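Local coordinates for protein beta-1,4-mannanase (Caldicellulosiruptor saccharolyticus, PDB 1PMH) that binds mannohexaose, and so probably beta-1,4-mannan, through a jellyroll carbohydrate-binding module and probably thereby directs the mannanase's catalytic activity to its polysaccharide substrate, at residues A[4-9]-A[180-185]; A[29-34]-A[51-56]; A[91-96]-A[123-128]. All blocks are in the same frame, centred on the assembly; numbering follows the deposited sequence. Where two conformers were deposited one is given.

Contact 1 (A[4-9]-A[180-185])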
loop_
_atom_site.group_PDB
_atom_site.type_symbol
_atom_site.label_atom_id
_atom_site.label_comp_id
_atom_site.label_asym_id
_atom_site.label_seq_id
_atom_site.Cartn_x
_atom_site.Cartn_y
_atom_site.Cartn_z
ATOM N N VAL A 4 -9.289 -20.976 -5.704
ATOM C CA VAL A 4 -9.505 -19.973 -4.669
ATOM C C VAL A 4 -9.978 -18.631 -5.221
ATOM O O VAL A 4 -9.582 -18.200 -6.308
ATOM C CB VAL A 4 -8.290 -19.748 -3.736
ATOM C CG1 VAL A 4 -7.760 -21.099 -3.250
ATOM C CG2 VAL A 4 -7.155 -18.987 -4.391
ATOM N N ASN A 5 -10.803 -17.982 -4.408
ATOM C CA ASN A 5 -11.417 -16.697 -4.712
ATOM C C ASN A 5 -10.407 -15.606 -4.342
ATOM O O ASN A 5 -9.985 -15.514 -3.198
ATOM C CB ASN A 5 -12.642 -16.497 -3.822
ATOM C CG ASN A 5 -13.746 -17.495 -4.091
ATOM O OD1 ASN A 5 -13.927 -17.925 -5.227
ATOM N ND2 ASN A 5 -14.514 -17.827 -3.053
ATOM N N PRO A 6 -10.084 -14.708 -5.257
ATOM C CA PRO A 6 -9.200 -13.585 -4.922
ATOM C C PRO A 6 -9.783 -12.724 -3.828
ATOM O O PRO A 6 -10.999 -12.572 -3.790
ATOM C CB PRO A 6 -9.062 -12.824 -6.242
ATOM C CG PRO A 6 -9.480 -13.894 -7.305
ATOM C CD PRO A 6 -10.513 -14.705 -6.663
ATOM N N VAL A 7 -8.919 -12.181 -2.987
ATOM C CA VAL A 7 -9.340 -11.200 -2.002
ATOM C C VAL A 7 -9.068 -9.843 -2.642
ATOM O O VAL A 7 -7.951 -9.543 -3.010
ATOM C CB VAL A 7 -8.562 -11.304 -0.689
ATOM C CG1 VAL A 7 -8.992 -10.235 0.260
ATOM C CG2 VAL A 7 -8.690 -12.661 -0.043
ATOM N N VAL A 8 -10.131 -9.073 -2.869
ATOM C CA VAL A 8 -10.039 -7.858 -3.660
ATOM C C VAL A 8 -10.373 -6.655 -2.781
ATOM O O VAL A 8 -11.534 -6.385 -2.436
ATOM C CB VAL A 8 -11.038 -7.898 -4.834
ATOM C CG1 VAL A 8 -10.950 -6.659 -5.677
ATOM C CG2 VAL A 8 -10.677 -9.102 -5.704
ATOM N N LEU A 9 -9.347 -5.898 -2.409
ATOM C CA LEU A 9 -9.459 -4.700 -1.577
ATOM C C LEU A 9 -9.345 -3.495 -2.520
ATOM O O LEU A 9 -8.285 -2.913 -2.738
ATOM C CB LEU A 9 -8.398 -4.734 -0.488
ATOM C CG LEU A 9 -8.272 -6.035 0.303
ATOM C CD1 LEU A 9 -7.261 -5.901 1.422
ATOM C CD2 LEU A 9 -9.620 -6.428 0.898
ATOM N N ILE A 180 -5.096 -10.185 -3.132
ATOM C CA ILE A 180 -4.403 -11.424 -2.768
ATOM C C ILE A 180 -4.932 -12.447 -3.761
ATOM O O ILE A 180 -6.138 -12.720 -3.799
ATOM C CB ILE A 180 -4.672 -11.774 -1.299
ATOM C CG1 ILE A 180 -4.272 -10.623 -0.351
ATOM C CG2 ILE A 180 -4.048 -13.148 -0.974
ATOM C CD1 ILE A 180 -4.771 -10.910 1.068
ATOM N N ARG A 181 -4.020 -12.955 -4.599
ATOM C CA ARG A 181 -4.393 -13.566 -5.871
ATOM C C ARG A 181 -3.796 -14.964 -6.007
ATOM O O ARG A 181 -2.661 -15.176 -5.601
ATOM C CB ARG A 181 -3.919 -12.736 -7.073
ATOM C CG ARG A 181 -4.382 -11.306 -7.092
ATOM C CD ARG A 181 -3.982 -10.575 -8.357
ATOM N NE ARG A 181 -4.849 -10.972 -9.462
ATOM C CZ ARG A 181 -4.587 -10.855 -10.759
ATOM N NH1 ARG A 181 -3.437 -10.369 -11.162
ATOM N NH2 ARG A 181 -5.448 -11.327 -11.651
ATOM N N PRO A 182 -4.507 -15.870 -6.658
ATOM C CA PRO A 182 -3.866 -17.131 -7.089
ATOM C C PRO A 182 -2.832 -16.982 -8.202
ATOM O O PRO A 182 -1.972 -17.854 -8.429
ATOM C CB PRO A 182 -5.051 -17.996 -7.510
ATOM C CG PRO A 182 -6.111 -16.988 -7.978
ATOM C CD PRO A 182 -5.936 -15.830 -7.014
ATOM N N GLU A 183 -2.888 -15.867 -8.927
ATOM C CA GLU A 183 -1.958 -15.643 -10.019
ATOM C C GLU A 183 -0.509 -15.577 -9.551
ATOM O O GLU A 183 -0.212 -14.948 -8.531
ATOM C CB GLU A 183 -2.337 -14.351 -10.757
ATOM C CG GLU A 183 -3.559 -14.436 -11.652
ATOM C CD GLU A 183 -4.905 -14.529 -10.975
ATOM O OE1 GLU A 183 -5.046 -14.251 -9.769
ATOM O OE2 GLU A 183 -5.834 -14.949 -11.691
ATOM N N ASP A 184 0.410 -16.181 -10.305
ATOM C CA ASP A 184 1.815 -16.135 -9.975
ATOM C C ASP A 184 2.336 -14.719 -10.125
ATOM O O ASP A 184 1.901 -13.990 -10.994
ATOM C CB ASP A 184 2.578 -17.020 -10.977
ATOM C CG ASP A 184 2.075 -18.454 -11.028
ATOM O OD1 ASP A 184 0.925 -18.711 -11.489
ATOM O OD2 ASP A 184 2.828 -19.349 -10.541
ATOM N N ALA A 185 3.282 -14.335 -9.282
ATOM C CA ALA A 185 3.978 -13.073 -9.456
ATOM C C ALA A 185 5.029 -13.156 -10.562
ATOM O O ALA A 185 5.548 -14.243 -10.860
ATOM C CB ALA A 185 4.624 -12.631 -8.163
ATOM O OXT ALA A 185 5.368 -12.086 -11.083
#

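Contact 2 (A[29-34]-A[51-56]). With EDO (1,2-ethanediol), chain D.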
loop_
_atom_site.group_PDB
_atom_site.type_symbol
_atom_site.label_atom_id
_atom_site.label_comp_id
_atom_site.label_asym_id
_atom_site.label_seq_id
_atom_site.Cartn_x
_atom_site.Cartn_y
_atom_site.Cartn_z
ATOM N N CYS A 29 4.505 8.607 10.274
ATOM C CA CYS A 29 4.517 9.538 9.158
ATOM C C CYS A 29 3.220 9.584 8.398
ATOM O O CYS A 29 2.926 10.571 7.709
ATOM C CB CYS A 29 5.631 9.189 8.193
ATOM S SG CYS A 29 5.448 7.548 7.419
ATOM N N ILE A 30 2.391 8.557 8.515
ATOM C CA ILE A 30 1.064 8.577 7.942
ATOM C C ILE A 30 0.158 9.290 8.923
ATOM O O ILE A 30 -0.112 8.775 10.002
ATOM C CB ILE A 30 0.571 7.144 7.647
ATOM C CG1 ILE A 30 1.487 6.400 6.692
ATOM C CG2 ILE A 30 -0.864 7.257 7.125
ATOM C CD1 ILE A 30 1.311 4.898 6.724
ATOM N N LYS A 31 -0.313 10.484 8.568
ATOM C CA LYS A 31 -1.098 11.345 9.453
ATOM C C LYS A 31 -2.606 11.118 9.400
ATOM O O LYS A 31 -3.301 11.522 10.314
ATOM C CB LYS A 31 -0.821 12.813 9.124
ATOM C CG LYS A 31 0.631 13.162 9.234
ATOM C CD LYS A 31 1.279 12.729 10.534
ATOM C CE LYS A 31 2.689 13.150 10.638
ATOM N NZ LYS A 31 3.277 12.629 11.887
ATOM N N LYS A 32 -3.101 10.548 8.320
ATOM C CA LYS A 32 -4.528 10.302 8.150
ATOM C C LYS A 32 -4.715 9.250 7.105
ATOM O O LYS A 32 -3.977 9.196 6.125
ATOM C CB LYS A 32 -5.281 11.572 7.743
ATOM C CG LYS A 32 -6.802 11.461 7.758
ATOM C CD LYS A 32 -7.452 12.753 7.350
ATOM C CE LYS A 32 -8.912 12.493 7.108
ATOM N NZ LYS A 32 -9.585 12.111 8.378
ATOM N N VAL A 33 -5.678 8.381 7.364
ATOM C CA VAL A 33 -6.093 7.317 6.479
ATOM C C VAL A 33 -7.573 7.564 6.195
ATOM O O VAL A 33 -8.381 7.726 7.118
ATOM C CB VAL A 33 -5.917 5.964 7.107
ATOM C CG1 VAL A 33 -6.370 4.859 6.176
ATOM C CG2 VAL A 33 -4.489 5.691 7.499
ATOM N N SER A 34 -7.940 7.651 4.922
ATOM C CA SER A 34 -9.336 7.907 4.555
ATOM C C SER A 34 -9.646 7.280 3.210
ATOM O O SER A 34 -8.756 6.947 2.459
ATOM C CB SER A 34 -9.615 9.422 4.550
ATOM O OG SER A 34 -8.900 10.055 3.494
ATOM N N ASP A 51 -2.489 10.479 3.954
ATOM C CA ASP A 51 -1.816 11.796 4.051
ATOM C C ASP A 51 -0.553 11.616 4.824
ATOM O O ASP A 51 -0.614 11.199 5.977
ATOM C CB ASP A 51 -2.760 12.796 4.714
ATOM C CG ASP A 51 -3.957 13.067 3.846
ATOM O OD1 ASP A 51 -3.723 13.550 2.710
ATOM O OD2 ASP A 51 -5.107 12.814 4.224
ATOM N N VAL A 52 0.604 11.796 4.176
ATOM C CA VAL A 52 1.911 11.545 4.775
ATOM C C VAL A 52 2.672 12.865 4.912
ATOM O O VAL A 52 2.458 13.839 4.176
ATOM C CB VAL A 52 2.739 10.486 4.017
ATOM C CG1 VAL A 52 1.939 9.281 3.744
ATOM C CG2 VAL A 52 3.330 11.023 2.737
ATOM N N GLU A 53 3.601 12.833 5.856
ATOM C CA GLU A 53 4.602 13.860 6.025
ATOM C C GLU A 53 5.943 13.218 6.304
ATOM O O GLU A 53 6.070 12.457 7.253
ATOM C CB GLU A 53 4.237 14.807 7.171
ATOM C CG GLU A 53 2.849 15.428 7.117
ATOM C CD GLU A 53 2.589 16.394 8.249
ATOM O OE1 GLU A 53 3.549 16.792 8.939
ATOM O OE2 GLU A 53 1.413 16.786 8.409
ATOM N N PHE A 54 6.922 13.513 5.464
ATOM C CA PHE A 54 8.270 13.015 5.668
ATOM C C PHE A 54 9.170 14.170 6.078
ATOM O O PHE A 54 8.978 15.280 5.613
ATOM C CB PHE A 54 8.823 12.318 4.426
ATOM C CG PHE A 54 8.036 11.120 3.949
ATOM C CD1 PHE A 54 7.581 10.173 4.830
ATOM C CD2 PHE A 54 7.805 10.945 2.611
ATOM C CE1 PHE A 54 6.941 9.027 4.347
ATOM C CE2 PHE A 54 7.166 9.813 2.131
ATOM C CZ PHE A 54 6.723 8.879 3.013
ATOM N N ASN A 55 10.159 13.842 6.910
ATOM C CA ASN A 55 11.155 14.817 7.391
ATOM C C ASN A 55 12.484 14.603 6.662
ATOM O O ASN A 55 13.035 13.501 6.674
ATOM C CB ASN A 55 11.347 14.563 8.879
ATOM C CG ASN A 55 12.166 15.658 9.560
ATOM O OD1 ASN A 55 13.140 16.120 8.987
ATOM N ND2 ASN A 55 11.725 16.113 10.736
ATOM N N PRO A 56 12.988 15.649 6.008
ATOM C CA PRO A 56 14.168 15.437 5.157
ATOM C C PRO A 56 15.465 15.079 5.912
ATOM O O PRO A 56 16.426 14.612 5.323
ATOM C CB PRO A 56 14.267 16.790 4.426
ATOM C CG PRO A 56 13.642 17.765 5.370
ATOM C CD PRO A 56 12.462 17.033 5.948
HETATM C C1 EDO D . 6.095 12.942 10.719
HETATM O O1 EDO D . 5.941 12.255 11.935
HETATM C C2 EDO D . 7.002 12.019 9.948
HETATM O O2 EDO D . 7.905 12.949 9.424
HETATM O O HOH W 1 -6.434 10.486 4.407
#

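Contact 3 (A[91-96]-A[123-128])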
loop_
_atom_site.group_PDB
_atom_site.type_symbol
_atom_site.label_atom_id
_atom_site.label_comp_id
_atom_site.label_asym_id
_atom_site.label_seq_id
_atom_site.Cartn_x
_atom_site.Cartn_y
_atom_site.Cartn_z
ATOM N N ILE A 91 1.083 8.629 -6.507
ATOM C CA ILE A 91 1.603 9.806 -5.810
ATOM C C ILE A 91 1.494 10.971 -6.790
ATOM O O ILE A 91 1.994 10.881 -7.901
ATOM C CB ILE A 91 3.072 9.650 -5.355
ATOM C CG1 ILE A 91 3.338 8.282 -4.710
ATOM C CG2 ILE A 91 3.395 10.781 -4.410
ATOM C CD1 ILE A 91 3.874 7.196 -5.633
ATOM N N PRO A 92 0.865 12.090 -6.394
ATOM C CA PRO A 92 0.784 13.277 -7.280
ATOM C C PRO A 92 2.179 13.604 -7.828
ATOM O O PRO A 92 3.109 13.886 -7.080
ATOM C CB PRO A 92 0.267 14.357 -6.349
ATOM C CG PRO A 92 -0.470 13.664 -5.336
ATOM C CD PRO A 92 0.163 12.351 -5.120
ATOM N N TYR A 93 2.301 13.660 -9.148
ATOM C CA TYR A 93 3.572 13.753 -9.811
ATOM C C TYR A 93 4.255 15.060 -9.589
ATOM O O TYR A 93 5.445 15.095 -9.269
ATOM C CB TYR A 93 3.428 13.483 -11.306
ATOM C CG TYR A 93 4.731 13.536 -12.055
ATOM C CD1 TYR A 93 5.537 12.410 -12.209
ATOM C CD2 TYR A 93 5.203 14.748 -12.556
ATOM C CE1 TYR A 93 6.741 12.499 -12.864
ATOM C CE2 TYR A 93 6.414 14.832 -13.208
ATOM C CZ TYR A 93 7.185 13.702 -13.345
ATOM O OH TYR A 93 8.404 13.769 -13.983
ATOM N N ASP A 94 3.540 16.157 -9.784
ATOM C CA ASP A 94 4.205 17.462 -9.759
ATOM C C ASP A 94 4.796 17.743 -8.383
ATOM O O ASP A 94 5.964 18.101 -8.259
ATOM C CB ASP A 94 3.246 18.557 -10.209
ATOM C CG ASP A 94 2.958 18.489 -11.697
ATOM O OD1 ASP A 94 3.724 17.891 -12.487
ATOM O OD2 ASP A 94 1.937 19.035 -12.158
ATOM N N GLU A 95 3.987 17.557 -7.345
ATOM C CA GLU A 95 4.481 17.774 -5.996
ATOM C C GLU A 95 5.566 16.786 -5.604
ATOM O O GLU A 95 6.562 17.128 -4.970
ATOM C CB GLU A 95 3.327 17.712 -5.010
ATOM C CG GLU A 95 2.390 18.907 -5.090
ATOM C CD GLU A 95 3.111 20.233 -4.905
ATOM O OE1 GLU A 95 3.931 20.329 -3.967
ATOM O OE2 GLU A 95 2.889 21.168 -5.708
ATOM N N PHE A 96 5.410 15.531 -6.004
ATOM C CA PHE A 96 6.434 14.540 -5.696
ATOM C C PHE A 96 7.751 14.844 -6.394
ATOM O O PHE A 96 8.826 14.747 -5.817
ATOM C CB PHE A 96 5.894 13.132 -6.017
ATOM C CG PHE A 96 6.741 11.971 -5.577
ATOM C CD1 PHE A 96 7.519 12.016 -4.436
ATOM C CD2 PHE A 96 6.692 10.779 -6.266
ATOM C CE1 PHE A 96 8.272 10.917 -4.070
ATOM C CE2 PHE A 96 7.398 9.666 -5.878
ATOM C CZ PHE A 96 8.199 9.731 -4.775
ATOM N N THR A 123 11.245 7.730 -6.455
ATOM C CA THR A 123 11.058 9.131 -6.783
ATOM C C THR A 123 10.000 9.263 -7.882
ATOM O O THR A 123 9.457 8.265 -8.331
ATOM C CB THR A 123 12.371 9.770 -7.251
ATOM O OG1 THR A 123 12.783 9.120 -8.457
ATOM C CG2 THR A 123 13.488 9.562 -6.228
ATOM N N ALA A 124 9.731 10.488 -8.325
ATOM C CA ALA A 124 8.574 10.730 -9.190
ATOM C C ALA A 124 8.674 10.011 -10.527
ATOM O O ALA A 124 7.637 9.766 -11.135
ATOM C CB ALA A 124 8.354 12.220 -9.422
ATOM N N ASN A 125 9.868 9.689 -10.999
ATOM C CA ASN A 125 10.025 9.035 -12.279
ATOM C C ASN A 125 9.988 7.503 -12.186
ATOM O O ASN A 125 10.218 6.815 -13.170
ATOM C CB ASN A 125 11.197 9.646 -13.065
ATOM C CG ASN A 125 10.900 11.094 -13.507
ATOM O OD1 ASN A 125 9.798 11.413 -13.979
ATOM N ND2 ASN A 125 11.874 11.978 -13.324
ATOM N N ALA A 126 9.707 6.945 -11.010
ATOM C CA ALA A 126 9.404 5.521 -10.873
ATOM C C ALA A 126 8.123 5.169 -11.598
ATOM O O ALA A 126 7.254 6.007 -11.851
ATOM C CB ALA A 126 9.289 5.170 -9.381
ATOM N N GLY A 127 7.980 3.883 -11.903
ATOM C CA GLY A 127 6.736 3.394 -12.461
ATOM C C GLY A 127 6.370 4.088 -13.743
ATOM O O GLY A 127 7.229 4.182 -14.620
ATOM N N LYS A 128 5.099 4.499 -13.862
ATOM C CA LYS A 128 4.570 5.193 -15.032
ATOM C C LYS A 128 3.877 6.464 -14.603
ATOM O O LYS A 128 3.268 6.516 -13.535
ATOM C CB LYS A 128 3.556 4.338 -15.803
ATOM C CG LYS A 128 2.393 3.702 -15.084
ATOM C CD LYS A 128 1.617 2.881 -16.113
ATOM C CE LYS A 128 0.257 2.389 -15.674
ATOM N NZ LYS A 128 0.218 1.672 -14.372
HETATM O O HOH W 2 10.681 12.796 -6.811
#

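Contact 1 (A[4-9]-A[180-185])
The carbonyl O of Ile180 accepts the N-H of Val7 at 2.9 Å (Val7 N to Ile180 O) and, more weakly, is approached by CA of Pro6, a C-H...O contact at 3.4 Å from that same Ile180 O. The reciprocal bond, Ile180 N to Val7 O, matches the first in length, 2.9 Å, and closes the two-bond ring of an antiparallel hydrogen-bonded pair. Val7 and Ile180 therefore put their side chains on the same face of the sheet, where the two CB atoms meet at 4.0 Å. On that face Ile180 also packs against Ile69 and Tyr82. Beyond the pair the strands give way to prolines: Pro182 CD lies 4.0 Å from Pro6 CG. With CG1 of Val4 beside its backbone N (chi1 -48°), the other branch, CG2, falls between N and the carbonyl carbon and meets Pro182 CB at 3.9 Å. Val4 and Pro182 run past each other in opposite senses. Arg181, whose CB points away from the 4-9 segment, has its guanidinium in a salt bridge with Glu86 of strand 84-92. Two N-H...O bonds thus set the register that holds the start of the chain beside its C-terminal end, and the apolar contacts of Val4, Pro6 and Pro182 extend it past the last bond.

Contact 2 (A[29-34]-A[51-56])
A classic beta bulge interrupts the antiparallel hairpin formed by strands 30-36 and 47-53, and Lys31 and Lys32 both face Asp51 across it. The carbonyl O of Asp51 accepts a short bond from Lys31 N, 2.7 Å, which arrives nearly along the C=O axis; the N-H of Lys32 adds a weak one to the same oxygen at 3.5 Å. Regular pairing resumes on either flank, through Asp51 N to Lys32 O at 2.9 Å and Glu53 N to Cys29 O at 3.0 Å. The extra residue shifts the register by one between the non-hydrogen-bonded pair Ile30-Val52 and the hydrogen-bonded pair Lys32-Asp51. On the face that carries Ile30 and Val52, both buried, Ile30 CG1 lies 4.1 Å from Val52 CG1. On the other face the Lys32 chain leaves anti to the backbone N (chi1 -171°) and runs alongside the Asp51 side chain, touching the carboxylate with its methylenes. The charge of that carboxylate is met by Arg49 in a salt bridge at OD1, while OD2 accepts from a water that in turn receives the hydroxyl proton of Ser34. Lys31 crosses Glu53 at about a right angle, and its NZ binds both the carbonyl O of Lys28 and an ethanediol, probably from the crystallisation liquor. At the hairpin's open end the sulfur of Cys29 lies at the edge of the Phe54 ring, SG 3.7 Å from CE1.

Contact 3 (A[91-96]-A[123-128])
Both aromatic side chains of the helix start, Tyr93 and Phe96, leave with CG opposite the backbone N (chi1 -179° and -172°), and this sends the two rings from successive turns toward the 123-128 loop. Ala124 is received between them: its CB lies 3.8 Å from Tyr93 CE1 and equally 3.8 Å from Phe96 CD2. The Phe96 ring also covers the backbone leading into that residue. Its CE2 comes within 3.3 Å of Thr123 C, and the amide N of Ala124 sits over one ring face. Tyr93 meets the loop through its edge instead. There the carbonyl O of Ala124 stands near the ring plane, 3.4 Å from Tyr93 CE1, and the phenol OH gives a hydrogen bond of 2.7 Å to Asn125 OD1. Ring and amide planes are inclined 47° to each other. Asn125 has two conformers and the bond belongs to one of them, so its permanence is doubtful.

Polar backbone groups around Ala124 are also served. One water donates to Phe96 O and accepts from Ala124 N, 2.9 Å in each case, bridging helix and loop, while Ala124 O takes a bond from the Thr138 hydroxyl. The loop itself is a type I turn from Thr123 to Ala126. The contact thus joins helix 93-98, begun after Pro92 as N-cap at the end of strand 84-92, to the connection between strands 114-122 and 128-132, with Thr138 of strand 135-145 touching both Tyr93 and Phe96.

In the fold
All three contacts reach the same antiparallel sheet of the jellyroll sandwich, with strand 172-181 as the common element: it carries one half of contact 1 and pairs with strand 47-53 of contact 2 and strand 84-92 of contact 3. Along the chain, contact 1 spans nearly the whole chain, bringing its two termini together, while contacts 2 and 3 follow one another within that span. Contacts 1 and 2 lie on opposite sides of the chain's centre, about 29 Å apart between their own centres; contacts 2 and 3 are closer, about 16 Å between centres, yet do not touch. None of their residues lines the mannohexaose pocket; what they join is the sandwich itself.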